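Local coordinates for protein VMB-1 (Vibrio alginolyticus, PDB 6JV4) that is a subclass B1 metallo-beta-lactamase that uses zinc and probably hydrolyses beta-lactam antibiotics to substituted beta-amino acids, at residues W56-T61 with S88-L93; D132-V137 with L153-I158; N148-L153 with N193-A198. All coordinates share one frame; numbering follows the deposited sequence.

How the contacts relate
The three contacts show how the chemistry of packing varies with place in one alpha-beta/beta-alpha sandwich. Contact 1, partly buried, ties the starts of two helices in the half built on the seven-strand sheet, and its chemistry is a carboxylate held by two hydroxyls. Contacts 2 and 3 lie in the half built on the five-strand sheet; they share Leu153 and touch where Ser136 O meets Trp152 N at 2.8 Å. Contact 2, at the partly exposed end of neighbouring strands, relies on water and backbone carbonyls. Contact 3 is buried and rests on aromatic packing between sheet and helix end. The centres of contacts 1 and 3 stand about 25 Å apart, on opposite sides of the chain's centre.

Contact 1 of 3, residues W56-T61 with S88-L93; sequences WTTQGT and SGDIPL
Asp90 is gripped by Thr58 and Thr61, joining the N-terminal turns of helices 58-70 and 91-96 in the alpha-beta/beta-alpha sandwich of metallo-beta-lactamases. Followed outward, the aspartate begins with Asp90 CB, which lies 3.7 Å from Thr61 OG1 and 3.9 Å from Thr61 CG2. At CG the carboxylate divides between two partners. Asp90 OD1 accepts from Thr58 OG1 at 2.7 Å through the syn lone pair, on the side of the other oxygen. Asp90 OD2 accepts from Thr61 OG1, also at 2.7 Å, but on the anti side and 33° out of the carboxylate plane. One hydroxyl on each oxygen should fix the rotation of the group and probably favours its charged form.

Both threonines hold OG1 anti to their own carbonyl carbon (chi1 -58° in Thr58, -55° in Thr61), which brings both hydroxyls to the carboxylate. Thr57 caps helix 58-70 with its side chain, accepting from Gly60 N, whereas Asp90, itself an N-cap residue, spends its carboxylate across the contact. Its backbone N is held by Thr54 OG1, so the aspartate is anchored at both ends. The zinc site is some way off: the side chain of Thr57 is about 10 Å from that of the zinc ligand Asp86 and about 13 Å from a zinc ion. Beside the polar pair, a small apolar patch completes the join, with Thr61 CG2 packed 3.8 Å from Leu93 CD2.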
loop_
_atom_site.group_PDB
_atom_site.type_symbol
_atom_site.label_atom_id
_atom_site.label_comp_id
_atom_site.label_asym_id
_atom_site.label_seq_id
_atom_site.Cartn_x
_atom_site.Cartn_y
_atom_site.Cartn_z
ATOM N N TRP A 56 -4.153 9.418 -3.219
ATOM C CA TRP A 56 -5.232 9.078 -4.193
ATOM C C TRP A 56 -5.523 10.211 -5.183
ATOM O O TRP A 56 -6.101 9.932 -6.228
ATOM C CB TRP A 56 -6.454 8.669 -3.393
ATOM C CG TRP A 56 -7.358 7.706 -4.063
ATOM C CD1 TRP A 56 -7.405 7.300 -5.360
ATOM C CD2 TRP A 56 -8.391 6.993 -3.374
ATOM N NE1 TRP A 56 -8.394 6.362 -5.516
ATOM C CE2 TRP A 56 -9.009 6.166 -4.318
ATOM C CE3 TRP A 56 -8.827 7.000 -2.053
ATOM C CZ2 TRP A 56 -10.058 5.324 -3.971
ATOM C CZ3 TRP A 56 -9.882 6.176 -1.720
ATOM C CH2 TRP A 56 -10.445 5.339 -2.664
ATOM N N THR A 57 -4.970 11.390 -5.005
ATOM C CA THR A 57 -5.139 12.506 -5.943
ATOM C C THR A 57 -3.763 13.035 -6.313
ATOM O O THR A 57 -2.817 12.983 -5.494
ATOM C CB THR A 57 -6.046 13.643 -5.445
ATOM O OG1 THR A 57 -5.322 14.441 -4.541
ATOM C CG2 THR A 57 -7.339 13.183 -4.812
ATOM N N THR A 58 -3.653 13.504 -7.542
ATOM C CA THR A 58 -2.402 14.116 -8.044
ATOM C C THR A 58 -2.093 15.362 -7.205
ATOM O O THR A 58 -0.896 15.562 -6.886
ATOM C CB THR A 58 -2.506 14.387 -9.555
ATOM O OG1 THR A 58 -2.789 13.145 -10.204
ATOM C CG2 THR A 58 -1.216 14.917 -10.124
ATOM N N GLN A 59 -3.100 16.153 -6.807
ATOM C CA GLN A 59 -2.821 17.339 -5.962
ATOM C C GLN A 59 -2.183 16.851 -4.649
ATOM O O GLN A 59 -1.200 17.437 -4.194
ATOM C CB GLN A 59 -4.075 18.200 -5.806
ATOM C CG GLN A 59 -4.524 18.825 -7.131
ATOM C CD GLN A 59 -3.470 19.745 -7.732
ATOM O OE1 GLN A 59 -2.857 20.557 -7.024
ATOM N NE2 GLN A 59 -3.219 19.612 -9.032
ATOM N N GLY A 60 -2.715 15.791 -4.056
ATOM C CA GLY A 60 -2.146 15.262 -2.800
ATOM C C GLY A 60 -0.722 14.773 -3.016
ATOM O O GLY A 60 0.095 15.001 -2.119
ATOM N N THR A 61 -0.418 14.085 -4.123
ATOM C CA THR A 61 0.958 13.596 -4.397
ATOM C C THR A 61 1.914 14.795 -4.534
ATOM O O THR A 61 3.026 14.812 -3.934
ATOM C CB THR A 61 1.007 12.667 -5.607
ATOM O OG1 THR A 61 0.065 11.604 -5.376
ATOM C CG2 THR A 61 2.399 12.159 -5.865
ATOM N N SER A 88 -1.473 3.212 -7.137
ATOM C CA SER A 88 -0.513 3.410 -8.248
ATOM C C SER A 88 -0.860 4.655 -9.072
ATOM O O SER A 88 -0.245 4.860 -10.116
ATOM C CB SER A 88 -0.461 2.192 -9.130
ATOM O OG SER A 88 -1.662 2.116 -9.837
ATOM N N GLY A 89 -1.825 5.460 -8.616
ATOM C CA GLY A 89 -2.404 6.523 -9.457
ATOM C C GLY A 89 -1.393 7.527 -9.975
ATOM O O GLY A 89 -1.583 8.034 -11.096
ATOM N N ASP A 90 -0.319 7.797 -9.256
ATOM C CA ASP A 90 0.622 8.864 -9.693
ATOM C C ASP A 90 1.949 8.308 -10.198
ATOM O O ASP A 90 2.929 9.076 -10.251
ATOM C CB ASP A 90 0.697 9.962 -8.634
ATOM C CG ASP A 90 -0.452 10.937 -8.774
ATOM O OD1 ASP A 90 -0.687 11.423 -9.925
ATOM O OD2 ASP A 90 -1.081 11.235 -7.750
ATOM N N ILE A 91 1.992 7.087 -10.734
ATOM C CA ILE A 91 3.213 6.616 -11.440
ATOM C C ILE A 91 3.636 7.621 -12.524
ATOM O O ILE A 91 4.838 7.915 -12.635
ATOM C CB ILE A 91 2.994 5.193 -11.952
ATOM C CG1 ILE A 91 3.074 4.181 -10.798
ATOM C CG2 ILE A 91 3.969 4.849 -13.037
ATOM C CD1 ILE A 91 2.840 2.782 -11.268
ATOM N N PRO A 92 2.726 8.136 -13.398
ATOM C CA PRO A 92 3.154 9.026 -14.465
ATOM C C PRO A 92 3.857 10.261 -13.910
ATOM O O PRO A 92 4.932 10.610 -14.423
ATOM C CB PRO A 92 1.850 9.348 -15.209
ATOM C CG PRO A 92 0.985 8.125 -14.949
ATOM C CD PRO A 92 1.305 7.773 -13.513
ATOM N N LEU A 93 3.277 10.904 -12.897
ATOM C CA LEU A 93 3.885 12.092 -12.262
ATOM C C LEU A 93 5.265 11.721 -11.739
ATOM O O LEU A 93 6.209 12.502 -11.962
ATOM C CB LEU A 93 3.001 12.623 -11.135
ATOM C CG LEU A 93 3.618 13.763 -10.342
ATOM C CD1 LEU A 93 3.829 15.000 -11.246
ATOM C CD2 LEU A 93 2.785 14.101 -9.138
#

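Contact 2 of 3, residues D132-V137 with L153-I158; sequences DGVASV and LPNEKI
The carbonyl oxygen of Val134 meets the 153-158 segment through a water molecule, which donates to Val134 O at 2.7 Å. The same water donates to Glu156 OE1 and accepts from Asn155 N at 2.9 Å. Three groups from two segments thus hold it in place, and it bridges the loop before strand 135-138 and the turn after strand 150-153. The carbonyl is also approached by carbon: Leu153 CA lies 3.4 Å from Val134 O with an angle of 153° at the hydrogen, a CA-H...O contact, and Pro154 CD comes to 3.3 Å of the same oxygen.

A direct bond lies one residue back. Asn155 ND2 donates to Gly133 O at 3.1 Å, but the bond is bent, with 136° at the hydrogen, and the acceptor stands well out of the amide plane. With CG anti to its carbonyl carbon (chi1 -60°), Asn155 turns its amide toward the Gly133-Val134 backbone, where ND2 also comes to 4.1 Å of Val134 CG2, the two side chains crossing at a slant.

On the buried side the chemistry turns apolar. Leu153 CD2 rests on Ala135 CB at 3.6 Å, while Leu41 and Val43 of strand 36-45, from the other sheet, also pack on Leu153. Within the turn, Lys157 NZ donates to Pro154 O at 2.7 Å.

The backbone is irregular on both sides of the contact. Val134 and Ala135 together face Ile131 in a classic beta bulge, and Lys157 and Ile158 face Leu153 in a G1 bulge, a way of closing the hairpin between the adjacent antiparallel strands 150-153 and 158-162, at one end of the five-strand sheet.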
loop_
_atom_site.group_PDB
_atom_site.type_symbol
_atom_site.label_atom_id
_atom_site.label_comp_id
_atom_site.label_asym_id
_atom_site.label_seq_id
_atom_site.Cartn_x
_atom_site.Cartn_y
_atom_site.Cartn_z
ATOM N N ASP A 132 17.246 -1.007 1.638
ATOM C CA ASP A 132 18.176 -1.975 2.283
ATOM C C ASP A 132 18.114 -1.845 3.809
ATOM O O ASP A 132 18.422 -0.772 4.325
ATOM C CB ASP A 132 19.600 -1.791 1.745
ATOM C CG ASP A 132 19.761 -2.303 0.319
ATOM O OD1 ASP A 132 18.935 -3.162 -0.119
ATOM O OD2 ASP A 132 20.718 -1.864 -0.358
ATOM N N GLY A 133 17.690 -2.916 4.486
ATOM C CA GLY A 133 17.615 -3.022 5.957
ATOM C C GLY A 133 16.401 -2.316 6.552
ATOM O O GLY A 133 16.319 -2.230 7.808
ATOM N N VAL A 134 15.536 -1.732 5.718
ATOM C CA VAL A 134 14.487 -0.787 6.209
ATOM C C VAL A 134 13.102 -1.232 5.726
ATOM O O VAL A 134 12.151 -1.018 6.460
ATOM C CB VAL A 134 14.790 0.647 5.752
ATOM C CG1 VAL A 134 13.721 1.653 6.151
ATOM C CG2 VAL A 134 16.137 1.064 6.328
ATOM N N ALA A 135 12.988 -1.659 4.476
ATOM C CA ALA A 135 11.669 -1.986 3.892
ATOM C C ALA A 135 11.788 -3.182 2.962
ATOM O O ALA A 135 12.541 -3.102 1.979
ATOM C CB ALA A 135 11.047 -0.809 3.208
ATOM N N SER A 136 10.969 -4.212 3.228
ATOM C CA SER A 136 10.969 -5.494 2.502
ATOM C C SER A 136 9.607 -5.721 1.858
ATOM O O SER A 136 8.619 -5.712 2.593
ATOM C CB SER A 136 11.274 -6.645 3.444
ATOM O OG SER A 136 12.495 -6.356 4.126
ATOM N N VAL A 137 9.596 -5.938 0.564
ATOM C CA VAL A 137 8.362 -6.329 -0.181
ATOM C C VAL A 137 8.158 -7.823 -0.086
ATOM O O VAL A 137 9.133 -8.624 -0.197
ATOM C CB VAL A 137 8.481 -5.893 -1.645
ATOM C CG1 VAL A 137 7.412 -6.543 -2.512
ATOM C CG2 VAL A 137 8.426 -4.386 -1.748
ATOM N N LEU A 153 8.372 -3.220 7.534
ATOM C CA LEU A 153 9.389 -2.273 8.033
ATOM C C LEU A 153 9.952 -2.921 9.296
ATOM O O LEU A 153 9.348 -2.826 10.354
ATOM C CB LEU A 153 8.732 -0.927 8.322
ATOM C CG LEU A 153 7.952 -0.301 7.173
ATOM C CD1 LEU A 153 7.434 1.097 7.550
ATOM C CD2 LEU A 153 8.744 -0.259 5.909
ATOM N N PRO A 154 11.052 -3.699 9.173
ATOM C CA PRO A 154 11.517 -4.531 10.267
ATOM C C PRO A 154 11.944 -3.712 11.490
ATOM O O PRO A 154 11.820 -4.233 12.615
ATOM C CB PRO A 154 12.697 -5.305 9.619
ATOM C CG PRO A 154 13.150 -4.458 8.463
ATOM C CD PRO A 154 11.811 -3.953 7.935
ATOM N N ASN A 155 12.471 -2.501 11.306
ATOM C CA ASN A 155 12.959 -1.714 12.474
ATOM C C ASN A 155 11.796 -1.340 13.388
ATOM O O ASN A 155 11.998 -1.343 14.623
ATOM C CB ASN A 155 13.791 -0.509 12.042
ATOM C CG ASN A 155 14.989 -0.961 11.244
ATOM O OD1 ASN A 155 15.705 -1.847 11.694
ATOM N ND2 ASN A 155 15.208 -0.410 10.071
ATOM N N GLU A 156 10.627 -0.990 12.844
ATOM C CA GLU A 156 9.464 -0.511 13.627
ATOM C C GLU A 156 8.379 -1.589 13.812
ATOM O O GLU A 156 7.387 -1.316 14.539
ATOM C CB GLU A 156 8.829 0.641 12.857
ATOM C CG GLU A 156 9.749 1.817 12.657
ATOM C CD GLU A 156 10.769 1.809 11.539
ATOM O OE1 GLU A 156 10.772 0.874 10.704
ATOM O OE2 GLU A 156 11.616 2.727 11.550
ATOM N N LYS A 157 8.520 -2.722 13.166
ATOM C CA LYS A 157 7.544 -3.840 13.150
ATOM C C LYS A 157 6.212 -3.283 12.626
ATOM O O LYS A 157 5.129 -3.645 13.134
ATOM C CB LYS A 157 7.383 -4.472 14.534
ATOM C CG LYS A 157 8.684 -4.863 15.243
ATOM C CD LYS A 157 9.454 -5.857 14.431
ATOM C CE LYS A 157 10.760 -6.298 15.073
ATOM N NZ LYS A 157 11.729 -5.183 15.089
ATOM N N ILE A 158 6.301 -2.482 11.572
ATOM C CA ILE A 158 5.094 -1.970 10.875
ATOM C C ILE A 158 4.900 -2.800 9.626
ATOM O O ILE A 158 5.825 -2.854 8.780
ATOM C CB ILE A 158 5.200 -0.487 10.569
ATOM C CG1 ILE A 158 5.246 0.325 11.861
ATOM C CG2 ILE A 158 4.054 -0.063 9.632
ATOM C CD1 ILE A 158 5.611 1.759 11.671
HETATM O O HOH W 1 12.363 -0.593 9.116
#

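Contact 3 of 3, residues N148-L153 with N193-A198; sequences NIVVWL and NRYPDA
Trp152 projects from strand 150-153 and lays one face of its indole against Tyr195, the first residue beyond helix 184-194: a sheet-to-helix packing within the alpha-beta/beta-alpha sandwich of the metallo-beta-lactamase fold. The bump is the CD1-CE1 side of the tyrosine ring, and it presses on the indole face and on the CB from which the indole springs. Tyr195 CD1 stands 3.4 Å above the indole plane, over its centre, while CE1 lies 3.3 Å from Trp152 CG. The rings meet obliquely, their planes at 37° and the tyrosine centroid 4.5 Å from that of the five-membered ring, so one side of the tyrosine presses in more closely than the other.

Torsion sets up the fit. Trp152 CG is anti to the backbone N (chi1 177°), which carries the indole out from the sheet and past the tyrosine, the two side chains running in opposite directions. Val150, two residues earlier and thus on the same face of the strand, sets CG2 4.3 Å from Tyr195 CE2, on the side of the ring away from CE1. Phe138 and Leu159 from the flanking strands also touch Tyr195, and Arg194 CG lies over one face of its ring.

Beyond Tyr195 the chain bends through a type I turn to Ala198, closed by the bond from Ala198 N to Tyr195 O, and this turn brings Asp197 and Ala198 to the six-membered end of the indole. Asp197 brings its carboxylate obliquely to that end, with the planes 43° apart and OD1 close to CZ2. Ala198 meets the edge, its CA 3.7 Å from Trp152 CH2 and its CB 3.9 Å from CZ3.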
loop_
_atom_site.group_PDB
_atom_site.type_symbol
_atom_site.label_atom_id
_atom_site.label_comp_id
_atom_site.label_asym_id
_atom_site.label_seq_id
_atom_site.Cartn_x
_atom_site.Cartn_y
_atom_site.Cartn_z
ATOM N N ASN A 148 -1.416 -7.973 -5.511
ATOM C CA ASN A 148 -1.229 -7.194 -4.266
ATOM C C ASN A 148 0.044 -7.657 -3.522
ATOM O O ASN A 148 0.253 -8.897 -3.375
ATOM C CB ASN A 148 -2.482 -7.196 -3.377
ATOM C CG ASN A 148 -3.088 -8.544 -3.051
ATOM O OD1 ASN A 148 -2.387 -9.615 -3.069
ATOM N ND2 ASN A 148 -4.366 -8.526 -2.798
ATOM N N ILE A 149 0.864 -6.712 -3.071
ATOM C CA ILE A 149 2.028 -6.987 -2.188
ATOM C C ILE A 149 1.845 -6.295 -0.855
ATOM O O ILE A 149 1.085 -5.322 -0.728
ATOM C CB ILE A 149 3.335 -6.510 -2.877
ATOM C CG1 ILE A 149 3.263 -5.072 -3.338
ATOM C CG2 ILE A 149 3.679 -7.441 -4.035
ATOM C CD1 ILE A 149 4.608 -4.462 -3.716
ATOM N N VAL A 150 2.598 -6.764 0.144
ATOM C CA VAL A 150 2.691 -6.063 1.432
ATOM C C VAL A 150 4.137 -5.594 1.596
ATOM O O VAL A 150 5.046 -6.115 0.919
ATOM C CB VAL A 150 2.223 -6.960 2.590
ATOM C CG1 VAL A 150 0.772 -7.397 2.397
ATOM C CG2 VAL A 150 3.160 -8.143 2.812
ATOM N N VAL A 151 4.311 -4.662 2.510
ATOM C CA VAL A 151 5.654 -4.094 2.747
ATOM C C VAL A 151 5.893 -4.114 4.241
ATOM O O VAL A 151 5.068 -3.578 4.983
ATOM C CB VAL A 151 5.811 -2.696 2.154
ATOM C CG1 VAL A 151 7.261 -2.236 2.309
ATOM C CG2 VAL A 151 5.359 -2.666 0.698
ATOM N N TRP A 152 6.992 -4.736 4.646
ATOM C CA TRP A 152 7.403 -4.880 6.053
ATOM C C TRP A 152 8.513 -3.921 6.412
ATOM O O TRP A 152 9.442 -3.825 5.645
ATOM C CB TRP A 152 7.880 -6.314 6.265
ATOM C CG TRP A 152 8.421 -6.656 7.623
ATOM C CD1 TRP A 152 9.657 -7.192 7.840
ATOM C CD2 TRP A 152 7.758 -6.652 8.904
ATOM N NE1 TRP A 152 9.823 -7.498 9.169
ATOM C CE2 TRP A 152 8.679 -7.158 9.850
ATOM C CE3 TRP A 152 6.486 -6.279 9.366
ATOM C CZ2 TRP A 152 8.334 -7.368 11.187
ATOM C CZ3 TRP A 152 6.167 -6.427 10.694
ATOM C CH2 TRP A 152 7.079 -6.980 11.609
ATOM N N LEU A 153 8.372 -3.220 7.534
ATOM C CA LEU A 153 9.389 -2.273 8.033
ATOM C C LEU A 153 9.952 -2.921 9.296
ATOM O O LEU A 153 9.348 -2.826 10.354
ATOM C CB LEU A 153 8.732 -0.927 8.322
ATOM C CG LEU A 153 7.952 -0.301 7.173
ATOM C CD1 LEU A 153 7.434 1.097 7.550
ATOM C CD2 LEU A 153 8.744 -0.259 5.909
ATOM N N ASN A 193 1.869 -16.029 9.071
ATOM C CA ASN A 193 2.993 -16.908 9.489
ATOM C C ASN A 193 4.309 -16.140 9.425
ATOM O O ASN A 193 5.242 -16.380 10.234
ATOM C CB ASN A 193 3.017 -18.134 8.590
ATOM C CG ASN A 193 1.894 -19.108 8.859
ATOM O OD1 ASN A 193 1.165 -18.971 9.829
ATOM N ND2 ASN A 193 1.731 -20.053 7.983
ATOM N N ARG A 194 4.442 -15.253 8.462
ATOM C CA ARG A 194 5.718 -14.533 8.205
ATOM C C ARG A 194 5.953 -13.418 9.216
ATOM O O ARG A 194 7.136 -13.130 9.504
ATOM C CB ARG A 194 5.741 -14.025 6.763
ATOM C CG ARG A 194 7.068 -13.439 6.329
ATOM C CD ARG A 194 7.028 -13.127 4.839
ATOM N NE ARG A 194 8.254 -12.530 4.354
ATOM C CZ ARG A 194 9.276 -13.225 3.891
ATOM N NH1 ARG A 194 9.227 -14.549 3.894
ATOM N NH2 ARG A 194 10.346 -12.603 3.431
ATOM N N TYR A 195 4.900 -12.779 9.735
ATOM C CA TYR A 195 5.014 -11.572 10.576
ATOM C C TYR A 195 4.232 -11.754 11.873
ATOM O O TYR A 195 3.410 -10.904 12.239
ATOM C CB TYR A 195 4.551 -10.332 9.815
ATOM C CG TYR A 195 5.189 -10.161 8.467
ATOM C CD1 TYR A 195 6.509 -9.791 8.328
ATOM C CD2 TYR A 195 4.438 -10.336 7.325
ATOM C CE1 TYR A 195 7.094 -9.668 7.079
ATOM C CE2 TYR A 195 4.995 -10.172 6.080
ATOM C CZ TYR A 195 6.322 -9.829 5.951
ATOM O OH TYR A 195 6.929 -9.662 4.749
ATOM N N PRO A 196 4.593 -12.766 12.705
ATOM C CA PRO A 196 3.970 -12.903 14.026
ATOM C C PRO A 196 4.343 -11.748 14.957
ATOM O O PRO A 196 3.655 -11.554 15.953
ATOM C CB PRO A 196 4.581 -14.237 14.522
ATOM C CG PRO A 196 5.906 -14.285 13.887
ATOM C CD PRO A 196 5.613 -13.802 12.467
ATOM N N ASP A 197 5.427 -11.030 14.630
ATOM C CA ASP A 197 5.994 -9.915 15.407
ATOM C C ASP A 197 5.451 -8.566 14.934
ATOM O O ASP A 197 5.941 -7.546 15.397
ATOM C CB ASP A 197 7.515 -9.952 15.349
ATOM C CG ASP A 197 8.169 -10.025 13.977
ATOM O OD1 ASP A 197 7.522 -10.450 12.978
ATOM O OD2 ASP A 197 9.352 -9.706 13.922
ATOM N N ALA A 198 4.499 -8.526 13.986
ATOM C CA ALA A 198 3.903 -7.242 13.564
ATOM C C ALA A 198 3.293 -6.515 14.774
ATOM O O ALA A 198 2.474 -7.112 15.489
ATOM C CB ALA A 198 2.885 -7.472 12.473
#